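Local coordinates for D-alanyl-D-alanine carboxypeptidase (Penicillin binding protein) family protein (Francisella tularensis subsp. tularensis, PDB 6OSU) that probably removes the C-terminal D-alanine from peptidoglycan precursors as a serine-type D-Ala-D-Ala carboxypeptidase of the peptidase S11 family, at residues I68-K79 / L182-A193; Q23-A31 / V368-L376. One frame throughout, in Å; residues are numbered along the deposited sequence. Where two conformers were deposited one is given.

Interaction 1: I68-K79 / L182-A193; sequences IMTSYIVASEIK and LARSYIYNFPEA
Ile68 opens the contact by setting CG2 against CD2 of Leu182 (3.6 Å), just after the SxxK serine and lysine, on helix 66-79, which in this penicillin-binding fold directly follows the probable nucleophile Ser64. The methyl CE of Met69 meets the other branch, CD1, of the same leucine. Ser71 OG and Tyr186 OH are modelled implausibly close, so that pair is doubtful; the buried serine hydroxyl also has weak hydrogen bonds to Asp121 and Tyr197. Tyr72 is a knob among Leu182, Ser185, Tyr186 and Asn189. With CG anti to the backbone N (chi1 -176°), its ring reaches across to helix 176-189, where OH hydrogen-bonds Ser185 OG at 2.7 Å. It turns an edge to the face of Tyr186 in an offset pair and receives the edge of Phe190 on its own face, the latter planes 80° apart. Ala75 CB then lies over the Phe190 ring in a CH-pi contact, 3.7 Å from its centroid, and Ser76 CB touches CZ of that ring. Lys79 passes CD along the edge of Phe190, and its NZ donates to Asn189 O (2.7 Å) in the carbonyl plane, on a lone pair.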
loop_
_atom_site.group_PDB
_atom_site.type_symbol
_atom_site.label_atom_id
_atom_site.label_comp_id
_atom_site.label_asym_id
_atom_site.label_seq_id
_atom_site.Cartn_x
_atom_site.Cartn_y
_atom_site.Cartn_z
ATOM N N ILE A 68 -1.041 -11.144 3.684
ATOM C CA ILE A 68 -0.091 -10.163 3.168
ATOM C C ILE A 68 1.252 -10.312 3.862
ATOM O O ILE A 68 2.310 -10.245 3.222
ATOM C CB ILE A 68 -0.645 -8.736 3.324
ATOM C CG1 ILE A 68 -1.946 -8.576 2.539
ATOM C CG2 ILE A 68 0.383 -7.716 2.860
ATOM C CD1 ILE A 68 -2.609 -7.238 2.749
ATOM N N MET A 69 1.236 -10.512 5.184
ATOM C CA MET A 69 2.484 -10.724 5.909
ATOM C C MET A 69 3.153 -12.019 5.477
ATOM O O MET A 69 4.377 -12.066 5.299
ATOM C CB MET A 69 2.235 -10.732 7.416
ATOM C CG MET A 69 3.471 -11.107 8.219
ATOM S SD MET A 69 4.831 -9.955 7.938
ATOM C CE MET A 69 4.374 -8.618 9.040
ATOM N N THR A 70 2.368 -13.085 5.300
ATOM C CA THR A 70 2.939 -14.338 4.818
ATOM C C THR A 70 3.581 -14.141 3.452
ATOM O O THR A 70 4.718 -14.563 3.219
ATOM C CB THR A 70 1.865 -15.426 4.765
ATOM O OG1 THR A 70 1.304 -15.607 6.073
ATOM C CG2 THR A 70 2.463 -16.745 4.298
ATOM N N SER A 71 2.871 -13.470 2.544
ATOM C CA SER A 71 3.444 -13.159 1.239
ATOM C C SER A 71 4.640 -12.224 1.367
ATOM O O SER A 71 5.603 -12.327 0.599
ATOM C CB SER A 71 2.376 -12.539 0.340
ATOM O OG SER A 71 2.926 -12.183 -0.915
ATOM N N TYR A 72 4.590 -11.296 2.327
ATOM C CA TYR A 72 5.719 -10.399 2.568
ATOM C C TYR A 72 6.984 -11.187 2.890
ATOM O O TYR A 72 8.059 -10.914 2.345
ATOM C CB TYR A 72 5.373 -9.439 3.709
ATOM C CG TYR A 72 6.409 -8.377 4.002
ATOM C CD1 TYR A 72 6.284 -7.098 3.475
ATOM C CD2 TYR A 72 7.503 -8.646 4.820
ATOM C CE1 TYR A 72 7.221 -6.119 3.744
ATOM C CE2 TYR A 72 8.445 -7.675 5.096
ATOM C CZ TYR A 72 8.301 -6.415 4.557
ATOM O OH TYR A 72 9.238 -5.448 4.828
ATOM N N ILE A 73 6.873 -12.170 3.782
ATOM C CA ILE A 73 8.040 -12.954 4.170
ATOM C C ILE A 73 8.529 -13.814 3.008
ATOM O O ILE A 73 9.737 -14.019 2.837
ATOM C CB ILE A 73 7.701 -13.793 5.414
ATOM C CG1 ILE A 73 7.563 -12.878 6.633
ATOM C CG2 ILE A 73 8.740 -14.871 5.637
ATOM C CD1 ILE A 73 7.009 -13.559 7.857
ATOM N N VAL A 74 7.606 -14.316 2.185
ATOM C CA VAL A 74 7.991 -15.112 1.020
ATOM C C VAL A 74 8.830 -14.279 0.060
ATOM O O VAL A 74 9.863 -14.734 -0.445
ATOM C CB VAL A 74 6.744 -15.688 0.321
ATOM C CG1 VAL A 74 7.136 -16.373 -0.993
ATOM C CG2 VAL A 74 6.012 -16.658 1.240
ATOM N N ALA A 75 8.396 -13.043 -0.208
ATOM C CA ALA A 75 9.161 -12.170 -1.095
ATOM C C ALA A 75 10.544 -11.884 -0.525
ATOM O O ALA A 75 11.534 -11.850 -1.265
ATOM C CB ALA A 75 8.404 -10.863 -1.335
ATOM N N SER A 76 10.627 -11.682 0.793
ATOM C CA SER A 76 11.903 -11.381 1.434
ATOM C C SER A 76 12.890 -12.532 1.285
ATOM O O SER A 76 14.079 -12.310 1.029
ATOM C CB SER A 76 11.676 -11.052 2.910
ATOM O OG SER A 76 12.868 -11.235 3.654
ATOM N N GLU A 77 12.418 -13.771 1.438
ATOM C CA GLU A 77 13.312 -14.914 1.283
ATOM C C GLU A 77 13.768 -15.081 -0.161
ATOM O O GLU A 77 14.897 -15.520 -0.407
ATOM C CB GLU A 77 12.632 -16.184 1.792
ATOM C CG GLU A 77 12.465 -16.204 3.301
ATOM C CD GLU A 77 13.782 -16.010 4.028
ATOM O OE1 GLU A 77 14.687 -16.859 3.866
ATOM O OE2 GLU A 77 13.923 -15.001 4.753
ATOM N N ILE A 78 12.911 -14.739 -1.127
ATOM C CA ILE A 78 13.326 -14.771 -2.525
ATOM C C ILE A 78 14.395 -13.716 -2.779
ATOM O O ILE A 78 15.449 -14.003 -3.357
ATOM C CB ILE A 78 12.116 -14.580 -3.457
ATOM C CG1 ILE A 78 11.120 -15.730 -3.293
ATOM C CG2 ILE A 78 12.574 -14.472 -4.904
ATOM C CD1 ILE A 78 9.833 -15.521 -4.049
ATOM N N LYS A 79 14.144 -12.480 -2.336
ATOM C CA LYS A 79 15.126 -11.415 -2.505
ATOM C C LYS A 79 16.449 -11.757 -1.830
ATOM O O LYS A 79 17.515 -11.369 -2.322
ATOM C CB LYS A 79 14.569 -10.099 -1.955
ATOM C CG LYS A 79 15.593 -8.977 -1.875
ATOM C CD LYS A 79 14.960 -7.641 -1.519
ATOM C CE LYS A 79 14.889 -6.724 -2.731
ATOM N NZ LYS A 79 14.525 -5.326 -2.364
ATOM N N LEU A 182 2.486 -2.046 6.515
ATOM C CA LEU A 182 2.922 -3.275 5.861
ATOM C C LEU A 182 2.855 -3.140 4.344
ATOM O O LEU A 182 3.808 -3.486 3.634
ATOM C CB LEU A 182 2.069 -4.451 6.338
ATOM C CG LEU A 182 2.318 -5.789 5.641
ATOM C CD1 LEU A 182 3.770 -6.192 5.792
ATOM C CD2 LEU A 182 1.396 -6.863 6.206
ATOM N N ALA A 183 1.735 -2.624 3.830
ATOM C CA ALA A 183 1.579 -2.489 2.385
ATOM C C ALA A 183 2.648 -1.575 1.799
ATOM O O ALA A 183 3.268 -1.904 0.783
ATOM C CB ALA A 183 0.183 -1.967 2.053
ATOM N N ARG A 184 2.882 -0.421 2.430
ATOM C CA ARG A 184 3.897 0.506 1.931
ATOM C C ARG A 184 5.272 -0.150 1.880
ATOM O O ARG A 184 6.007 0.005 0.898
ATOM C CB ARG A 184 3.938 1.763 2.798
ATOM C CG ARG A 184 4.894 2.830 2.296
ATOM C CD ARG A 184 4.844 4.079 3.171
ATOM N NE ARG A 184 5.651 5.166 2.623
ATOM C CZ ARG A 184 6.721 5.684 3.218
ATOM N NH1 ARG A 184 7.119 5.224 4.397
ATOM N NH2 ARG A 184 7.389 6.672 2.636
ATOM N N SER A 185 5.636 -0.891 2.930
ATOM C CA SER A 185 6.902 -1.616 2.914
ATOM C C SER A 185 6.937 -2.642 1.784
ATOM O O SER A 185 7.971 -2.827 1.129
ATOM C CB SER A 185 7.125 -2.292 4.267
ATOM O OG SER A 185 8.351 -2.995 4.289
ATOM N N TYR A 186 5.809 -3.312 1.538
ATOM C CA TYR A 186 5.738 -4.321 0.486
ATOM C C TYR A 186 5.984 -3.704 -0.887
ATOM O O TYR A 186 6.791 -4.216 -1.674
ATOM C CB TYR A 186 4.372 -5.009 0.543
ATOM C CG TYR A 186 4.309 -6.391 -0.060
ATOM C CD1 TYR A 186 3.734 -7.442 0.643
ATOM C CD2 TYR A 186 4.786 -6.643 -1.335
ATOM C CE1 TYR A 186 3.656 -8.705 0.099
ATOM C CE2 TYR A 186 4.714 -7.904 -1.888
ATOM C CZ TYR A 186 4.148 -8.930 -1.165
ATOM O OH TYR A 186 4.071 -10.190 -1.709
ATOM N N ILE A 187 5.292 -2.600 -1.194
ATOM C CA ILE A 187 5.486 -1.915 -2.472
ATOM C C ILE A 187 6.951 -1.563 -2.670
ATOM O O ILE A 187 7.501 -1.698 -3.769
ATOM C CB ILE A 187 4.617 -0.644 -2.547
ATOM C CG1 ILE A 187 3.189 -0.920 -2.106
ATOM C CG2 ILE A 187 4.625 -0.081 -3.955
ATOM C CD1 ILE A 187 2.556 -1.955 -2.900
ATOM N N TYR A 188 7.599 -1.094 -1.608
ATOM C CA TYR A 188 8.938 -0.538 -1.727
ATOM C C TYR A 188 9.989 -1.634 -1.856
ATOM O O TYR A 188 10.845 -1.581 -2.744
ATOM C CB TYR A 188 9.224 0.359 -0.521
ATOM C CG TYR A 188 10.628 0.898 -0.480
ATOM C CD1 TYR A 188 11.009 1.959 -1.292
ATOM C CD2 TYR A 188 11.576 0.350 0.374
ATOM C CE1 TYR A 188 12.298 2.456 -1.257
ATOM C CE2 TYR A 188 12.866 0.840 0.417
ATOM C CZ TYR A 188 13.222 1.891 -0.402
ATOM O OH TYR A 188 14.507 2.377 -0.360
ATOM N N ASN A 189 9.931 -2.642 -0.986
ATOM C CA ASN A 189 10.991 -3.640 -0.941
ATOM C C ASN A 189 10.822 -4.725 -1.997
ATOM O O ASN A 189 11.820 -5.298 -2.444
ATOM C CB ASN A 189 11.058 -4.269 0.452
ATOM C CG ASN A 189 11.566 -3.298 1.505
ATOM O OD1 ASN A 189 10.799 -2.816 2.341
ATOM N ND2 ASN A 189 12.859 -3.007 1.467
ATOM N N PHE A 190 9.592 -5.021 -2.414
ATOM C CA PHE A 190 9.317 -6.160 -3.290
ATOM C C PHE A 190 8.407 -5.749 -4.442
ATOM O O PHE A 190 7.259 -6.197 -4.532
ATOM C CB PHE A 190 8.703 -7.305 -2.485
ATOM C CG PHE A 190 9.411 -7.569 -1.185
ATOM C CD1 PHE A 190 10.749 -7.929 -1.174
ATOM C CD2 PHE A 190 8.742 -7.459 0.021
ATOM C CE1 PHE A 190 11.408 -8.169 0.015
ATOM C CE2 PHE A 190 9.392 -7.704 1.215
ATOM C CZ PHE A 190 10.729 -8.059 1.213
ATOM N N PRO A 191 8.900 -4.912 -5.358
ATOM C CA PRO A 191 8.044 -4.476 -6.473
ATOM C C PRO A 191 7.665 -5.594 -7.434
ATOM O O PRO A 191 6.560 -5.557 -7.991
ATOM C CB PRO A 191 8.891 -3.397 -7.164
ATOM C CG PRO A 191 10.289 -3.727 -6.797
ATOM C CD PRO A 191 10.236 -4.295 -5.414
ATOM N N GLU A 192 8.532 -6.587 -7.650
ATOM C CA GLU A 192 8.180 -7.680 -8.551
ATOM C C GLU A 192 7.102 -8.570 -7.945
ATOM O O GLU A 192 6.097 -8.880 -8.597
ATOM C CB GLU A 192 9.416 -8.506 -8.900
ATOM C CG GLU A 192 9.070 -9.884 -9.448
ATOM C CD GLU A 192 9.759 -10.196 -10.762
ATOM O OE1 GLU A 192 10.926 -9.784 -10.940
ATOM O OE2 GLU A 192 9.130 -10.856 -11.619
ATOM N N ALA A 193 7.297 -8.999 -6.695
ATOM C CA ALA A 193 6.286 -9.818 -6.035
ATOM C C ALA A 193 4.962 -9.081 -5.915
ATOM O O ALA A 193 3.897 -9.705 -5.973
ATOM C CB ALA A 193 6.772 -10.250 -4.652
#

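Interaction 2: Q23-A31 / V368-L376; sequences QKDIIIRPA and VPKTYVPYL
Thr371 OG1 donates to the backbone oxygen of Ile28 at 2.7 Å, joining the extended N-terminal segment 23-31 to the turn that follows strand 364-369 in the PBP5-type C-terminal domain. The hydroxyl lies in the carbonyl plane, with a C=O...OG1 angle of 154°. Thr371 puts OG1 between its own backbone N and carbonyl carbon (chi1 52°), which directs the hydroxyl to this acceptor.

A second polar link forms one residue further along, where Arg29 NH1 donates to Tyr372 OH, also at 2.7 Å. It holds for one of two modelled conformers of the arginine and is less certain for that reason. In this conformer the guanidinium brings its edge to the phenol oxygen, which lies somewhat out of its plane, and Glu408 is a distant and weak ionic partner of the same NH1.

On the N-terminal side of these bonds the contact is apolar. Ile27 divides its branches between two tyrosines: CG2 rests against CD2 of Tyr372 (3.7 Å), while the CG1 branch lies over the face of Tyr375. There CG1 is 4.2 Å from the ring centroid and only 7° off the normal, a CH-pi contact, and CD1 comes near CG of the ring. Leu403 of strand 395-403 touches Ile27 and both tyrosines, tying this patch to the C-terminal sheet.

At the other end the side chains of Pro30 and Pro369 cross at about a right angle, and Pro30 also touches Tyr328 at the start of strand 328-334. Pro369 is doubly used, since its CG lies over the centre of the Tyr372 ring and also touches Pro30 CG, at 3.6 Å.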
loop_
_atom_site.group_PDB
_atom_site.type_symbol
_atom_site.label_atom_id
_atom_site.label_comp_id
_atom_site.label_asym_id
_atom_site.label_seq_id
_atom_site.Cartn_x
_atom_site.Cartn_y
_atom_site.Cartn_z
ATOM N N GLN A 23 -12.528 39.861 -5.763
ATOM C CA GLN A 23 -12.706 38.694 -4.906
ATOM C C GLN A 23 -11.436 37.855 -4.915
ATOM O O GLN A 23 -11.077 37.268 -5.942
ATOM C CB GLN A 23 -13.904 37.863 -5.362
ATOM C CG GLN A 23 -14.132 36.576 -4.571
ATOM C CD GLN A 23 -14.429 36.825 -3.100
ATOM O OE1 GLN A 23 -14.862 37.913 -2.715
ATOM N NE2 GLN A 23 -14.195 35.813 -2.270
ATOM N N LYS A 24 -10.758 37.799 -3.773
ATOM C CA LYS A 24 -9.688 36.831 -3.602
ATOM C C LYS A 24 -10.263 35.427 -3.668
ATOM O O LYS A 24 -11.379 35.177 -3.205
ATOM C CB LYS A 24 -8.981 37.033 -2.263
ATOM C CG LYS A 24 -7.743 37.904 -2.319
ATOM C CD LYS A 24 -7.164 38.101 -0.928
ATOM C CE LYS A 24 -8.263 38.452 0.064
ATOM N NZ LYS A 24 -8.036 39.759 0.737
ATOM N N ASP A 25 -9.500 34.510 -4.253
ATOM C CA ASP A 25 -9.928 33.121 -4.293
ATOM C C ASP A 25 -10.014 32.558 -2.879
ATOM O O ASP A 25 -9.153 32.816 -2.033
ATOM C CB ASP A 25 -8.966 32.289 -5.143
ATOM C CG ASP A 25 -8.081 33.144 -6.040
ATOM O OD1 ASP A 25 -6.913 32.761 -6.268
ATOM O OD2 ASP A 25 -8.545 34.207 -6.503
ATOM N N ILE A 26 -11.067 31.791 -2.622
ATOM C CA ILE A 26 -11.298 31.198 -1.310
ATOM C C ILE A 26 -10.647 29.821 -1.289
ATOM O O ILE A 26 -10.938 28.977 -2.144
ATOM C CB ILE A 26 -12.800 31.109 -0.993
ATOM C CG1 ILE A 26 -13.646 31.320 -2.254
ATOM C CG2 ILE A 26 -13.184 32.145 0.047
ATOM C CD1 ILE A 26 -13.774 30.101 -3.150
ATOM N N ILE A 27 -9.752 29.600 -0.326
ATOM C CA ILE A 27 -9.067 28.318 -0.212
ATOM C C ILE A 27 -10.059 27.262 0.249
ATOM O O ILE A 27 -10.762 27.442 1.250
ATOM C CB ILE A 27 -7.880 28.424 0.758
ATOM C CG1 ILE A 27 -6.882 29.468 0.256
ATOM C CG2 ILE A 27 -7.189 27.075 0.918
ATOM C CD1 ILE A 27 -5.762 29.776 1.231
ATOM N N ILE A 28 -10.123 26.154 -0.481
ATOM C CA ILE A 28 -11.048 25.066 -0.186
ATOM C C ILE A 28 -10.295 24.009 0.602
ATOM O O ILE A 28 -9.342 23.408 0.091
ATOM C CB ILE A 28 -11.628 24.461 -1.473
ATOM C CG1 ILE A 28 -12.010 25.567 -2.460
ATOM C CG2 ILE A 28 -12.803 23.545 -1.159
ATOM C CD1 ILE A 28 -13.488 25.910 -2.486
ATOM N N ARG A 29 -10.702 23.792 1.862
ATOM C CA ARG A 29 -10.111 22.678 2.590
ATOM C C ARG A 29 -10.800 21.378 2.181
ATOM O O ARG A 29 -12.003 21.375 1.909
ATOM C CB ARG A 29 -10.236 22.870 4.103
ATOM C CG ARG A 29 -9.857 24.254 4.606
ATOM C CD ARG A 29 -8.965 24.206 5.848
ATOM N NE ARG A 29 -9.364 23.191 6.825
ATOM C CZ ARG A 29 -8.552 22.251 7.302
ATOM N NH1 ARG A 29 -7.290 22.195 6.900
ATOM N NH2 ARG A 29 -8.996 21.371 8.189
ATOM N N PRO A 30 -10.064 20.274 2.101
ATOM C CA PRO A 30 -10.709 18.986 1.823
ATOM C C PRO A 30 -11.658 18.608 2.952
ATOM O O PRO A 30 -11.316 18.713 4.132
ATOM C CB PRO A 30 -9.529 18.014 1.717
ATOM C CG PRO A 30 -8.343 18.874 1.413
ATOM C CD PRO A 30 -8.594 20.171 2.129
ATOM N N ALA A 31 -12.863 18.186 2.582
ATOM C CA ALA A 31 -13.871 17.845 3.576
ATOM C C ALA A 31 -13.546 16.508 4.230
ATOM O O ALA A 31 -13.027 15.592 3.585
ATOM C CB ALA A 31 -15.258 17.804 2.937
ATOM N N VAL A 368 -0.071 17.352 0.216
ATOM C CA VAL A 368 -0.894 18.485 0.633
ATOM C C VAL A 368 -2.043 18.641 -0.355
ATOM O O VAL A 368 -1.973 18.154 -1.494
ATOM C CB VAL A 368 -0.063 19.787 0.731
ATOM C CG1 VAL A 368 1.022 19.648 1.789
ATOM C CG2 VAL A 368 0.548 20.129 -0.615
ATOM N N PRO A 369 -3.128 19.299 0.056
ATOM C CA PRO A 369 -4.236 19.537 -0.878
ATOM C C PRO A 369 -3.781 20.345 -2.085
ATOM O O PRO A 369 -2.981 21.276 -1.965
ATOM C CB PRO A 369 -5.249 20.316 -0.034
ATOM C CG PRO A 369 -4.933 19.938 1.381
ATOM C CD PRO A 369 -3.452 19.746 1.424
ATOM N N LYS A 370 -4.301 19.971 -3.262
ATOM C CA LYS A 370 -3.996 20.714 -4.481
ATOM C C LYS A 370 -4.331 22.190 -4.326
ATOM O O LYS A 370 -3.610 23.057 -4.832
ATOM C CB LYS A 370 -4.768 20.138 -5.668
ATOM C CG LYS A 370 -4.194 18.878 -6.280
ATOM C CD LYS A 370 -4.815 18.644 -7.652
ATOM C CE LYS A 370 -5.484 17.282 -7.753
ATOM N NZ LYS A 370 -4.504 16.157 -7.737
ATOM N N THR A 371 -5.423 22.492 -3.622
ATOM C CA THR A 371 -5.873 23.868 -3.470
ATOM C C THR A 371 -4.963 24.692 -2.568
ATOM O O THR A 371 -5.039 25.925 -2.602
ATOM C CB THR A 371 -7.300 23.886 -2.923
ATOM O OG1 THR A 371 -7.367 23.076 -1.742
ATOM C CG2 THR A 371 -8.271 23.339 -3.956
ATOM N N TYR A 372 -4.111 24.051 -1.763
ATOM C CA TYR A 372 -3.198 24.798 -0.902
ATOM C C TYR A 372 -1.961 25.277 -1.649
ATOM O O TYR A 372 -1.374 26.297 -1.268
ATOM C CB TYR A 372 -2.737 23.946 0.285
ATOM C CG TYR A 372 -3.745 23.714 1.392
ATOM C CD1 TYR A 372 -3.348 23.126 2.588
ATOM C CD2 TYR A 372 -5.084 24.058 1.246
ATOM C CE1 TYR A 372 -4.242 22.895 3.605
ATOM C CE2 TYR A 372 -5.991 23.830 2.268
ATOM C CZ TYR A 372 -5.560 23.246 3.444
ATOM O OH TYR A 372 -6.440 23.008 4.470
ATOM N N VAL A 373 -1.559 24.564 -2.706
ATOM C CA VAL A 373 -0.193 24.702 -3.224
ATOM C C VAL A 373 0.163 26.137 -3.601
ATOM O O VAL A 373 1.212 26.626 -3.143
ATOM C CB VAL A 373 0.034 23.713 -4.380
ATOM C CG1 VAL A 373 1.349 24.017 -5.075
ATOM C CG2 VAL A 373 0.023 22.290 -3.854
ATOM N N PRO A 374 -0.624 26.863 -4.400
ATOM C CA PRO A 374 -0.216 28.227 -4.768
ATOM C C PRO A 374 -0.212 29.215 -3.611
ATOM O O PRO A 374 0.198 30.364 -3.809
ATOM C CB PRO A 374 -1.251 28.628 -5.830
ATOM C CG PRO A 374 -2.439 27.809 -5.522
ATOM C CD PRO A 374 -1.903 26.495 -5.041
ATOM N N TYR A 375 -0.636 28.816 -2.413
ATOM C CA TYR A 375 -0.729 29.727 -1.279
ATOM C C TYR A 375 0.258 29.414 -0.166
ATOM O O TYR A 375 0.212 30.067 0.882
ATOM C CB TYR A 375 -2.155 29.719 -0.719
ATOM C CG TYR A 375 -3.154 30.339 -1.658
ATOM C CD1 TYR A 375 -3.573 31.650 -1.485
ATOM C CD2 TYR A 375 -3.660 29.623 -2.734
ATOM C CE1 TYR A 375 -4.479 32.227 -2.350
ATOM C CE2 TYR A 375 -4.563 30.190 -3.604
ATOM C CZ TYR A 375 -4.970 31.492 -3.408
ATOM O OH TYR A 375 -5.873 32.061 -4.273
ATOM N N LEU A 376 1.146 28.444 -0.356
ATOM C CA LEU A 376 2.104 28.084 0.678
ATOM C C LEU A 376 3.262 29.077 0.702
ATOM O O LEU A 376 3.637 29.650 -0.323
ATOM C CB LEU A 376 2.620 26.663 0.445
ATOM C CG LEU A 376 1.510 25.613 0.345
ATOM C CD1 LEU A 376 2.052 24.290 -0.153
ATOM C CD2 LEU A 376 0.809 25.432 1.683
#

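How the interactions relate
The two contacts belong to different parts of an elongated single chain. Interaction 1 lies about 11 Å from the chain centre and is largely buried within the penicillin-binding domain, whereas interaction 2 is about 27 Å out and on the side of the C-terminal domain. Their centres are 37 Å apart and their nearest atoms about 13 Å, with no touch and no shared helix or strand. Along the sequence the 68-79/182-193 pair is nested inside the loop closed by 23-31/368-376. One contact therefore packs helices beside the probable catalytic residues, while the other joins the N-terminal segment to the C-terminal domain away from the annotated sites.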